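Local atomic coordinates of 3-oxoacyl-[acyl-carrier-protein] synthase (Arabidopsis thaliana, PDB entry 2IX4), a protein that catalyses the condensation reactions of mitochondrial fatty acid synthesis, adding two carbons from malonyl-ACP to a growing acyl chain. Residues 200-206 and 252-258; 5-10 and 370-374; 287-291 and 326-330. All coordinates share one frame; numbering follows the deposited sequence.

Contacts 1 and 2 lie side by side in the core, their centres about 9 Å apart, and share the large mixed sheet: strand 251-259 pairs with 200-207 in contact 1 and with 3-12, the strand of contact 2. T6 and E258 join them through a probable hydrogen bond, as do G9 and V254. Contact 3 lies beyond the chain's centre, with its centre about 29 Å from that of contact 1 and 28 Å from that of contact 2. Along the sequence, contact 2 spans both others, and contact 1 closes before contact 3 opens. N-terminal strand and late helix are thus packed together, while contact 3 joins surface elements nearer H320, a predicted catalytic residue.

Contact 1: residues 200-206 and 252-258; sequences VMVAGGT and SGVIVLE
M201, A203 and G205 pair edge to edge with L257, I255 and G253 through backbone N-H and C=O groups in an antiparallel ladder, with V200, V202 and T206 on one face beside E258, V256 and S252, and with M201 and A203 on the other beside L257 and I255. Paired N-H to O bonds link the hydrogen-bonded partners; from A203 N to I255 O the distance is 2.9 Å and the bond nearly straight. G205 O is gripped twice, by G253 N at 3.0 Å and by S252 OG at 2.8 Å, the hydroxyl coming in tilted 31° from the carbonyl plane. S252 can do this because OG stands anti to its own backbone N (chi1 -177°), which carries it across to the partner strand. The valines touch by single methyls: V202 CG1 presses on V254 CG1 at 3.5 Å, a tight fit, and V200 CG1 meets V256 CG1 at 3.7 Å. On the face of M201, A203 CB rests against L257 CD1 at 4.1 Å. G204 has no side chain, and its backbone angles and the closeness of G253 O leave no room for one. The carboxylate of E258 turns to R266, H262 and T6 rather than to the partner strand. Strand 116-122 runs parallel to 200-206 on the side away from 252-258, while strand 3-12 continues the sheet beyond 252-258. Helix 181-195, which follows the predicted nucleophile C179, packs on M201, A203 and L257, and helix 87-102 packs on V202, T206 and S252, so the sheet is sandwiched between helices as in thiolase-like enzymes.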
loop_
_atom_site.group_PDB
_atom_site.type_symbol
_atom_site.label_atom_id
_atom_site.label_comp_id
_atom_site.label_asym_id
_atom_site.label_seq_id
_atom_site.Cartn_x
_atom_site.Cartn_y
_atom_site.Cartn_z
ATOM N N VAL A 200 -18.833 8.097 -2.545
ATOM C CA VAL A 200 -18.895 6.970 -1.611
ATOM C C VAL A 200 -17.591 6.186 -1.701
ATOM O O VAL A 200 -17.109 5.908 -2.795
ATOM C CB VAL A 200 -20.068 5.998 -1.942
ATOM C CG1 VAL A 200 -20.139 4.863 -0.921
ATOM C CG2 VAL A 200 -21.404 6.732 -2.010
ATOM N N MET A 201 -17.022 5.836 -0.551
ATOM C CA MET A 201 -15.842 4.981 -0.508
ATOM C C MET A 201 -16.041 3.830 0.471
ATOM O O MET A 201 -16.433 4.038 1.624
ATOM C CB MET A 201 -14.586 5.777 -0.126
ATOM C CG MET A 201 -14.080 6.756 -1.188
ATOM S SD MET A 201 -13.403 6.013 -2.689
ATOM C CE MET A 201 -11.903 5.231 -2.067
ATOM N N VAL A 202 -15.764 2.620 -0.005
ATOM C CA VAL A 202 -15.742 1.426 0.823
ATOM C C VAL A 202 -14.294 1.234 1.267
ATOM O O VAL A 202 -13.438 0.867 0.461
ATOM C CB VAL A 202 -16.247 0.197 0.035
ATOM C CG1 VAL A 202 -16.387 -1.008 0.951
ATOM C CG2 VAL A 202 -17.583 0.508 -0.642
ATOM N N ALA A 203 -14.021 1.502 2.543
ATOM C CA ALA A 203 -12.642 1.613 3.025
ATOM C C ALA A 203 -12.374 0.835 4.308
ATOM O O ALA A 203 -13.272 0.642 5.131
ATOM C CB ALA A 203 -12.270 3.086 3.216
ATOM N N GLY A 204 -11.129 0.396 4.475
ATOM C CA GLY A 204 -10.736 -0.310 5.685
ATOM C C GLY A 204 -9.445 -1.093 5.565
ATOM O O GLY A 204 -8.519 -0.701 4.851
ATOM N N GLY A 205 -9.391 -2.211 6.275
ATOM C CA GLY A 205 -8.181 -3.012 6.355
ATOM C C GLY A 205 -8.495 -4.482 6.505
ATOM O O GLY A 205 -9.574 -4.857 6.971
ATOM N N THR A 206 -7.549 -5.317 6.096
ATOM C CA THR A 206 -7.695 -6.759 6.222
ATOM C C THR A 206 -6.343 -7.418 6.455
ATOM O O THR A 206 -5.311 -6.903 6.025
ATOM C CB THR A 206 -8.418 -7.388 5.000
ATOM O OG1 THR A 206 -8.577 -8.796 5.213
ATOM C CG2 THR A 206 -7.646 -7.146 3.698
ATOM N N SER A 252 -10.900 -8.410 9.432
ATOM C CA SER A 252 -11.099 -7.248 8.576
ATOM C C SER A 252 -12.105 -6.288 9.182
ATOM O O SER A 252 -13.059 -6.704 9.841
ATOM C CB SER A 252 -11.583 -7.676 7.184
ATOM O OG SER A 252 -11.706 -6.559 6.315
ATOM N N GLY A 253 -11.875 -5.002 8.948
ATOM C CA GLY A 253 -12.841 -3.964 9.265
ATOM C C GLY A 253 -13.060 -3.131 8.020
ATOM O O GLY A 253 -12.105 -2.695 7.378
ATOM N N VAL A 254 -14.321 -2.937 7.660
ATOM C CA VAL A 254 -14.666 -2.147 6.489
ATOM C C VAL A 254 -15.817 -1.203 6.830
ATOM O O VAL A 254 -16.810 -1.611 7.444
ATOM C CB VAL A 254 -15.033 -3.047 5.272
ATOM C CG1 VAL A 254 -15.586 -2.217 4.126
ATOM C CG2 VAL A 254 -13.817 -3.853 4.799
ATOM N N ILE A 255 -15.664 0.062 6.447
ATOM C CA ILE A 255 -16.737 1.045 6.603
ATOM C C ILE A 255 -17.146 1.648 5.266
ATOM O O ILE A 255 -16.366 1.649 4.307
ATOM C CB ILE A 255 -16.365 2.185 7.597
ATOM C CG1 ILE A 255 -15.155 2.987 7.100
ATOM C CG2 ILE A 255 -16.120 1.619 8.987
ATOM C CD1 ILE A 255 -14.788 4.174 7.977
ATOM N N VAL A 256 -18.378 2.146 5.209
ATOM C CA VAL A 256 -18.834 2.931 4.074
ATOM C C VAL A 256 -18.746 4.401 4.464
ATOM O O VAL A 256 -19.440 4.859 5.374
ATOM C CB VAL A 256 -20.272 2.562 3.635
ATOM C CG1 VAL A 256 -20.743 3.474 2.507
ATOM C CG2 VAL A 256 -20.338 1.107 3.194
ATOM N N LEU A 257 -17.850 5.116 3.796
ATOM C CA LEU A 257 -17.738 6.555 3.931
ATOM C C LEU A 257 -18.502 7.197 2.786
ATOM O O LEU A 257 -18.489 6.684 1.666
ATOM C CB LEU A 257 -16.275 6.979 3.857
ATOM C CG LEU A 257 -15.320 6.548 4.969
ATOM C CD1 LEU A 257 -13.893 6.613 4.467
ATOM C CD2 LEU A 257 -15.505 7.422 6.210
ATOM N N GLU A 258 -19.183 8.304 3.064
ATOM C CA GLU A 258 -19.811 9.071 1.995
ATOM C C GLU A 258 -19.998 10.542 2.323
ATOM O O GLU A 258 -20.084 10.932 3.488
ATOM C CB GLU A 258 -21.118 8.423 1.496
ATOM C CG GLU A 258 -22.305 8.473 2.409
ATOM C CD GLU A 258 -23.521 7.773 1.802
ATOM O OE1 GLU A 258 -24.166 8.334 0.887
ATOM O OE2 GLU A 258 -23.841 6.653 2.245
#

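Contact 2: residues 5-10 and 370-374; sequences VTGLGM and IFSIL
L8 slides past L374 in tight packing between strand 5-10 and helix 370-374, L8 CD1 lying 3.6 Å from L374 CD2. The other branch of L8 crosses I373, with CD2 at 4.0 Å from I373 CD1, so this leucine splits its two methyls between neighbouring residues of the helix. M10 closes the far end just as snugly. It slides past I370 in the opposite direction, M10 SD 3.8 Å from I370 CG2, and a bend at chi3 (-45°) swings CE toward F371, where it meets CE2 at 3.6 Å and approaches the ring obliquely. The looser end is at V5, whose CG2 and I373 CD1 meet tip to tip at 4.0 Å. No solvent side exists here, since every touching residue is buried. One polar atom does face the helix: G9 O has I370 CD1 at 3.4 Å. E368, a potassium ligand, lies on the same helix, and strand 251-259 adds I255 against both L8 and I370. Helix 364-378 thus packs on a face of the mixed sheet at strand 3-12, and because the contact is almost wholly apolar, the two are held by complementary shape and exclusion of water rather than by directed polar bonds.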
loop_
_atom_site.group_PDB
_atom_site.type_symbol
_atom_site.label_atom_id
_atom_site.label_comp_id
_atom_site.label_asym_id
_atom_site.label_seq_id
_atom_site.Cartn_x
_atom_site.Cartn_y
_atom_site.Cartn_z
ATOM N N VAL A 5 -20.066 8.378 8.067
ATOM C CA VAL A 5 -20.032 6.923 8.045
ATOM C C VAL A 5 -21.467 6.414 8.021
ATOM O O VAL A 5 -22.259 6.744 8.906
ATOM C CB VAL A 5 -19.290 6.360 9.278
ATOM C CG1 VAL A 5 -19.242 4.839 9.226
ATOM C CG2 VAL A 5 -17.879 6.934 9.365
ATOM N N THR A 6 -21.797 5.616 7.005
ATOM C CA THR A 6 -23.167 5.137 6.814
ATOM C C THR A 6 -23.300 3.614 6.868
ATOM O O THR A 6 -24.409 3.086 6.837
ATOM C CB THR A 6 -23.776 5.659 5.486
ATOM O OG1 THR A 6 -22.890 5.370 4.398
ATOM C CG2 THR A 6 -24.016 7.157 5.552
ATOM N N GLY A 7 -22.173 2.911 6.955
ATOM C CA GLY A 7 -22.188 1.453 7.025
ATOM C C GLY A 7 -20.975 0.900 7.738
ATOM O O GLY A 7 -19.867 1.398 7.553
ATOM N N LEU A 8 -21.195 -0.126 8.557
ATOM C CA LEU A 8 -20.117 -0.789 9.292
ATOM C C LEU A 8 -20.109 -2.288 8.998
ATOM O O LEU A 8 -21.167 -2.917 8.899
ATOM C CB LEU A 8 -20.259 -0.556 10.802
ATOM C CG LEU A 8 -20.350 0.864 11.382
ATOM C CD1 LEU A 8 -20.629 0.804 12.873
ATOM C CD2 LEU A 8 -19.091 1.670 11.125
ATOM N N GLY A 9 -18.912 -2.855 8.858
ATOM C CA GLY A 9 -18.772 -4.285 8.591
ATOM C C GLY A 9 -17.455 -4.809 9.119
ATOM O O GLY A 9 -16.427 -4.147 8.990
ATOM N N MET A 10 -17.483 -5.994 9.723
ATOM C CA MET A 10 -16.256 -6.582 10.268
ATOM C C MET A 10 -16.329 -8.092 10.465
ATOM O O MET A 10 -17.411 -8.668 10.621
ATOM C CB MET A 10 -15.851 -5.889 11.581
ATOM C CG MET A 10 -16.737 -6.213 12.789
ATOM S SD MET A 10 -16.783 -4.935 14.062
ATOM C CE MET A 10 -15.052 -4.507 14.214
ATOM N N ILE A 370 -13.938 1.355 13.811
ATOM C CA ILE A 370 -15.311 0.881 13.986
ATOM C C ILE A 370 -15.711 0.894 15.464
ATOM O O ILE A 370 -16.804 1.350 15.808
ATOM C CB ILE A 370 -15.517 -0.515 13.335
ATOM C CG1 ILE A 370 -15.408 -0.393 11.809
ATOM C CG2 ILE A 370 -16.865 -1.123 13.737
ATOM C CD1 ILE A 370 -15.309 -1.720 11.049
ATOM N N PHE A 371 -14.815 0.424 16.335
ATOM C CA PHE A 371 -15.046 0.468 17.781
ATOM C C PHE A 371 -15.270 1.903 18.269
ATOM O O PHE A 371 -16.140 2.147 19.110
ATOM C CB PHE A 371 -13.890 -0.175 18.565
ATOM C CG PHE A 371 -13.768 -1.671 18.386
ATOM C CD1 PHE A 371 -12.570 -2.316 18.693
ATOM C CD2 PHE A 371 -14.837 -2.435 17.916
ATOM C CE1 PHE A 371 -12.436 -3.696 18.535
ATOM C CE2 PHE A 371 -14.711 -3.812 17.752
ATOM C CZ PHE A 371 -13.506 -4.445 18.062
ATOM N N SER A 372 -14.486 2.837 17.733
ATOM C CA SER A 372 -14.601 4.259 18.064
ATOM C C SER A 372 -15.924 4.867 17.580
ATOM O O SER A 372 -16.555 5.642 18.300
ATOM C CB SER A 372 -13.411 5.037 17.496
ATOM O OG SER A 372 -12.189 4.528 18.009
ATOM N N ILE A 373 -16.332 4.506 16.365
ATOM C CA ILE A 373 -17.626 4.927 15.807
ATOM C C ILE A 373 -18.775 4.358 16.639
ATOM O O ILE A 373 -19.767 5.049 16.896
ATOM C CB ILE A 373 -17.774 4.495 14.320
ATOM C CG1 ILE A 373 -16.742 5.215 13.443
ATOM C CG2 ILE A 373 -19.190 4.771 13.796
ATOM C CD1 ILE A 373 -16.375 4.464 12.162
ATOM N N LEU A 374 -18.635 3.101 17.059
ATOM C CA LEU A 374 -19.657 2.434 17.876
ATOM C C LEU A 374 -19.748 3.006 19.292
ATOM O O LEU A 374 -20.826 3.027 19.886
ATOM C CB LEU A 374 -19.430 0.918 17.914
ATOM C CG LEU A 374 -19.778 0.146 16.634
ATOM C CD1 LEU A 374 -19.261 -1.289 16.705
ATOM C CD2 LEU A 374 -21.279 0.171 16.360
#

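Contact 3: residues 287-291 and 326-330; sequences TQPPE and IGDAV
E291 O accepts a hydrogen bond from R333 NH1, farther along helix 325-339, and has V330 CG2 beside it at 3.8 Å. One residue earlier, the carbonyl oxygen of P290 packs against both methyls of V330, 3.3 Å from CG1 and 3.5 Å from CG2. V330 also reaches the first of the two prolines, since CG1 points opposite the backbone N (chi1 168°), which brings V330 CG1 to 4.1 Å from P289 CB. Further along, P289 CG rests over G327, 4.2 Å from its CA, at a point where the helix carries no side chain. At the exposed end Q288 and I326 cross obliquely, Q288 OE1 lying 3.8 Å from I326 CD1, a simple packing contact. A glycine in place of V330 would probably open a gap between the helix and the two prolines, leaving P289 CB and the P290 carbonyl without their methyl neighbours. The helix lies near H320, a predicted active-site residue. P290 packs on D282 and H284 as well, and the loop that holds it runs from strand 272-281 to helix 294-307, passing over helix 325-339 on the way.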
loop_
_atom_site.group_PDB
_atom_site.type_symbol
_atom_site.label_atom_id
_atom_site.label_comp_id
_atom_site.label_asym_id
_atom_site.label_seq_id
_atom_site.Cartn_x
_atom_site.Cartn_y
_atom_site.Cartn_z
ATOM N N THR A 287 11.409 -0.235 13.885
ATOM C CA THR A 287 10.430 -0.990 14.677
ATOM C C THR A 287 10.041 -0.318 16.002
ATOM O O THR A 287 8.936 -0.529 16.505
ATOM C CB THR A 287 10.935 -2.429 14.986
ATOM O OG1 THR A 287 12.186 -2.364 15.685
ATOM C CG2 THR A 287 11.111 -3.245 13.699
ATOM N N GLN A 288 10.953 0.478 16.560
ATOM C CA GLN A 288 10.757 1.115 17.868
ATOM C C GLN A 288 10.334 2.584 17.765
ATOM O O GLN A 288 10.945 3.349 17.015
ATOM C CB GLN A 288 12.045 1.041 18.696
ATOM C CG GLN A 288 12.297 -0.290 19.381
ATOM C CD GLN A 288 13.467 -0.226 20.349
ATOM O OE1 GLN A 288 13.537 0.663 21.204
ATOM N NE2 GLN A 288 14.393 -1.173 20.223
ATOM N N PRO A 289 9.297 2.985 18.530
ATOM C CA PRO A 289 8.935 4.403 18.642
ATOM C C PRO A 289 9.941 5.171 19.507
ATOM O O PRO A 289 10.659 4.548 20.292
ATOM C CB PRO A 289 7.571 4.359 19.335
ATOM C CG PRO A 289 7.583 3.096 20.115
ATOM C CD PRO A 289 8.398 2.121 19.320
ATOM N N PRO A 290 9.991 6.513 19.375
ATOM C CA PRO A 290 10.902 7.301 20.214
ATOM C C PRO A 290 10.404 7.364 21.654
ATOM O O PRO A 290 9.201 7.250 21.892
ATOM C CB PRO A 290 10.859 8.701 19.586
ATOM C CG PRO A 290 10.035 8.582 18.338
ATOM C CD PRO A 290 9.198 7.367 18.473
ATOM N N GLU A 291 11.323 7.548 22.599
ATOM C CA GLU A 291 10.993 7.589 24.025
ATOM C C GLU A 291 9.877 8.596 24.345
ATOM O O GLU A 291 8.968 8.295 25.123
ATOM C CB GLU A 291 12.250 7.894 24.854
ATOM C CG GLU A 291 12.124 7.576 26.346
ATOM C CD GLU A 291 13.391 7.880 27.141
ATOM O OE1 GLU A 291 14.233 8.679 26.669
ATOM O OE2 GLU A 291 13.543 7.320 28.251
ATOM N N ILE A 326 7.712 -1.143 25.749
ATOM C CA ILE A 326 8.106 0.209 25.333
ATOM C C ILE A 326 6.930 0.941 24.682
ATOM O O ILE A 326 6.571 2.043 25.098
ATOM C CB ILE A 326 9.348 0.189 24.400
ATOM C CG1 ILE A 326 10.602 -0.170 25.205
ATOM C CG2 ILE A 326 9.535 1.533 23.697
ATOM C CD1 ILE A 326 11.799 -0.587 24.361
ATOM N N GLY A 327 6.324 0.301 23.686
ATOM C CA GLY A 327 5.245 0.895 22.898
ATOM C C GLY A 327 4.100 1.487 23.694
ATOM O O GLY A 327 3.695 2.624 23.445
ATOM N N ASP A 328 3.575 0.717 24.647
ATOM C CA ASP A 328 2.410 1.142 25.432
ATOM C C ASP A 328 2.721 2.365 26.291
ATOM O O ASP A 328 1.910 3.290 26.376
ATOM C CB ASP A 328 1.897 -0.000 26.317
ATOM C CG ASP A 328 1.332 -1.164 25.515
ATOM O OD1 ASP A 328 1.665 -1.306 24.320
ATOM O OD2 ASP A 328 0.551 -1.947 26.092
ATOM N N ALA A 329 3.897 2.351 26.916
ATOM C CA ALA A 329 4.368 3.449 27.754
ATOM C C ALA A 329 4.560 4.733 26.949
ATOM O O ALA A 329 4.193 5.820 27.405
ATOM C CB ALA A 329 5.664 3.060 28.450
ATOM N N VAL A 330 5.139 4.599 25.757
ATOM C CA VAL A 330 5.358 5.729 24.854
ATOM C C VAL A 330 4.030 6.390 24.476
ATOM O O VAL A 330 3.901 7.612 24.546
ATOM C CB VAL A 330 6.156 5.306 23.588
ATOM C CG1 VAL A 330 6.116 6.390 22.526
ATOM C CG2 VAL A 330 7.602 4.978 23.950
#